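Local coordinates for protein probable zinc protease PqqL (Escherichia coli, PDB 6OFT) that probably acts as a zinc-dependent periplasmic endopeptidase of the M16 family, this chain being the first half of the protein, at residues L3-L9 with P394-E400. Sequence-based numbering, arbitrary orientation.
Sequences LPQDEKL and PFLSPEE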
loop_
_atom_site.group_PDB
_atom_site.type_symbol
_atom_site.label_atom_id
_atom_site.label_comp_id
_atom_site.label_asym_id
_atom_site.label_seq_id
_atom_site.Cartn_x
_atom_site.Cartn_y
_atom_site.Cartn_z
ATOM N N LEU A 3 -18.843 -6.431 -9.156
ATOM C CA LEU A 3 -17.943 -6.242 -10.291
ATOM C C LEU A 3 -17.289 -7.553 -10.744
ATOM O O LEU A 3 -16.821 -8.311 -9.893
ATOM C CB LEU A 3 -16.859 -5.200 -9.964
ATOM C CG LEU A 3 -17.315 -3.807 -9.521
ATOM C CD1 LEU A 3 -16.128 -2.900 -9.335
ATOM C CD2 LEU A 3 -18.334 -3.189 -10.493
ATOM N N PRO A 4 -17.208 -7.831 -12.069
ATOM C CA PRO A 4 -16.560 -9.084 -12.511
ATOM C C PRO A 4 -15.037 -9.001 -12.442
ATOM O O PRO A 4 -14.465 -7.913 -12.590
ATOM C CB PRO A 4 -17.030 -9.227 -13.967
ATOM C CG PRO A 4 -17.209 -7.811 -14.440
ATOM C CD PRO A 4 -17.696 -7.040 -13.219
ATOM N N GLN A 5 -14.382 -10.148 -12.206
ATOM C CA GLN A 5 -12.923 -10.196 -12.202
ATOM C C GLN A 5 -12.480 -10.493 -13.638
ATOM O O GLN A 5 -13.272 -11.000 -14.442
ATOM C CB GLN A 5 -12.355 -11.214 -11.172
ATOM C CG GLN A 5 -12.687 -12.689 -11.465
ATOM C CD GLN A 5 -12.147 -13.692 -10.457
ATOM O OE1 GLN A 5 -11.985 -13.413 -9.251
ATOM N NE2 GLN A 5 -11.892 -14.911 -10.938
ATOM N N ASP A 6 -11.230 -10.135 -13.966
ATOM C CA ASP A 6 -10.606 -10.352 -15.266
ATOM C C ASP A 6 -10.867 -11.771 -15.732
ATOM O O ASP A 6 -10.579 -12.750 -15.038
ATOM C CB ASP A 6 -9.086 -10.085 -15.154
ATOM C CG ASP A 6 -8.303 -10.109 -16.456
ATOM O OD1 ASP A 6 -7.344 -9.343 -16.576
ATOM O OD2 ASP A 6 -8.660 -10.887 -17.359
ATOM N N GLU A 7 -11.449 -11.850 -16.907
ATOM C CA GLU A 7 -11.810 -13.012 -17.679
ATOM C C GLU A 7 -10.698 -14.095 -17.721
ATOM O O GLU A 7 -11.002 -15.291 -17.642
ATOM C CB GLU A 7 -12.053 -12.447 -19.078
ATOM C CG GLU A 7 -12.763 -13.348 -19.993
ATOM C CD GLU A 7 -11.821 -13.978 -20.974
ATOM O OE1 GLU A 7 -10.902 -13.310 -21.505
ATOM O OE2 GLU A 7 -12.029 -15.177 -21.212
ATOM N N LYS A 8 -9.423 -13.660 -17.850
ATOM C CA LYS A 8 -8.220 -14.513 -17.903
ATOM C C LYS A 8 -7.741 -15.010 -16.518
ATOM O O LYS A 8 -6.881 -15.895 -16.448
ATOM C CB LYS A 8 -7.067 -13.774 -18.615
ATOM C CG LYS A 8 -7.353 -13.415 -20.077
ATOM C CD LYS A 8 -6.056 -13.227 -20.848
ATOM C CE LYS A 8 -5.745 -11.795 -21.190
ATOM N NZ LYS A 8 -6.535 -11.319 -22.352
ATOM N N LEU A 9 -8.267 -14.428 -15.422
ATOM C CA LEU A 9 -7.871 -14.832 -14.076
ATOM C C LEU A 9 -8.509 -16.165 -13.674
ATOM O O LEU A 9 -9.718 -16.360 -13.839
ATOM C CB LEU A 9 -8.185 -13.736 -13.037
ATOM C CG LEU A 9 -7.802 -14.024 -11.586
ATOM C CD1 LEU A 9 -6.283 -14.070 -11.404
ATOM C CD2 LEU A 9 -8.419 -12.990 -10.652
ATOM N N PRO A 394 -12.648 -7.550 -6.362
ATOM C CA PRO A 394 -12.437 -8.134 -7.700
ATOM C C PRO A 394 -11.267 -7.510 -8.451
ATOM O O PRO A 394 -11.100 -6.295 -8.428
ATOM C CB PRO A 394 -13.776 -7.902 -8.416
ATOM C CG PRO A 394 -14.773 -7.646 -7.315
ATOM C CD PRO A 394 -14.006 -6.975 -6.227
ATOM N N PHE A 395 -10.430 -8.352 -9.072
ATOM C CA PHE A 395 -9.283 -7.905 -9.868
ATOM C C PHE A 395 -9.794 -7.618 -11.278
ATOM O O PHE A 395 -10.017 -8.545 -12.057
ATOM C CB PHE A 395 -8.197 -8.982 -9.874
ATOM C CG PHE A 395 -6.988 -8.739 -10.747
ATOM C CD1 PHE A 395 -5.972 -7.878 -10.334
ATOM C CD2 PHE A 395 -6.813 -9.451 -11.930
ATOM C CE1 PHE A 395 -4.815 -7.716 -11.104
ATOM C CE2 PHE A 395 -5.652 -9.294 -12.696
ATOM C CZ PHE A 395 -4.659 -8.430 -12.276
ATOM N N LEU A 396 -10.058 -6.338 -11.574
ATOM C CA LEU A 396 -10.627 -5.892 -12.859
ATOM C C LEU A 396 -9.611 -5.955 -13.978
ATOM O O LEU A 396 -8.444 -5.627 -13.775
ATOM C CB LEU A 396 -11.183 -4.451 -12.752
ATOM C CG LEU A 396 -12.164 -4.116 -11.596
ATOM C CD1 LEU A 396 -12.491 -2.632 -11.577
ATOM C CD2 LEU A 396 -13.451 -4.927 -11.679
ATOM N N SER A 397 -10.048 -6.370 -15.169
ATOM C CA SER A 397 -9.164 -6.405 -16.328
ATOM C C SER A 397 -9.016 -4.969 -16.853
ATOM O O SER A 397 -9.911 -4.153 -16.583
ATOM C CB SER A 397 -9.804 -7.250 -17.426
ATOM O OG SER A 397 -11.031 -6.697 -17.875
ATOM N N PRO A 398 -7.979 -4.658 -17.680
ATOM C CA PRO A 398 -7.922 -3.327 -18.320
ATOM C C PRO A 398 -9.205 -2.985 -19.099
ATOM O O PRO A 398 -9.645 -1.834 -19.065
ATOM C CB PRO A 398 -6.719 -3.446 -19.277
ATOM C CG PRO A 398 -5.860 -4.494 -18.651
ATOM C CD PRO A 398 -6.822 -5.490 -18.085
ATOM N N GLU A 399 -9.817 -3.983 -19.772
ATOM C CA GLU A 399 -11.062 -3.810 -20.536
ATOM C C GLU A 399 -12.250 -3.465 -19.619
ATOM O O GLU A 399 -12.959 -2.503 -19.906
ATOM C CB GLU A 399 -11.335 -5.057 -21.398
ATOM C CG GLU A 399 -12.624 -5.048 -22.209
ATOM C CD GLU A 399 -12.841 -3.963 -23.247
ATOM O OE1 GLU A 399 -11.857 -3.364 -23.734
ATOM O OE2 GLU A 399 -14.021 -3.719 -23.576
ATOM N N GLU A 400 -12.435 -4.205 -18.501
ATOM C CA GLU A 400 -13.504 -3.894 -17.541
ATOM C C GLU A 400 -13.308 -2.512 -16.930
ATOM O O GLU A 400 -14.281 -1.765 -16.801
ATOM C CB GLU A 400 -13.613 -4.965 -16.442
ATOM C CG GLU A 400 -14.608 -4.658 -15.326
ATOM C CD GLU A 400 -16.096 -4.607 -15.642
ATOM O OE1 GLU A 400 -16.891 -4.423 -14.694
ATOM O OE2 GLU A 400 -16.475 -4.745 -16.824
HETATM O O HOH W 1 -12.943 -7.622 -14.927
HETATM O O HOH W 2 -10.586 -11.049 -8.310
HETATM O O HOH W 3 -12.251 -9.230 -18.725
#
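Pro394 meets Leu3 with its ring: CG lies 3.4 Å from Leu3 O and also touches Leu3 CB. Phe395 makes the one direct hydrogen bond between 3-9 and 394-400. Its O accepts from Asp6 N at 2.8 Å. Gln5 CA adds a CA-H...O contact to the same oxygen. A water bridges Gln5 OE1 and Phe395 N. The Phe395 ring is met obliquely, at CD2, by Asp6 CB and Leu9 CD2, and it also packs on helix 378-391. Leu396 starts away from 3-9, but its CD2 returns to reach Pro4 O (3.3 Å) and Leu3 CB (3.8 Å). A second water links Pro4 O to Ser397 N. At Ser397, CB sits 3.3 Å from Asp6 OD1. The Asp6 carboxylate gets there because CG is anti to the backbone N (chi1 -173°). OD1 is hydrogen-bonded to Tyr23 OH, and OD2 accepts from Lys8 N, 27° out of the carboxylate plane. An alanine in place of Asp6 would probably leave Lys8 N and Tyr23 OH without this acceptor and open a gap beside Ser397 CB. Glu400 bends at chi2 (67°), which brings OE1 to 3.1 Å from Pro4 CD. The Glu400 side chain crosses the Pro4 ring at about a right angle. Glu400 N donates to Ser397 OG at 2.9 Å. The contact thus joins an Asx turn within a type I beta turn, ahead of strand 10-13, to the serine N-cap of helix 398-408.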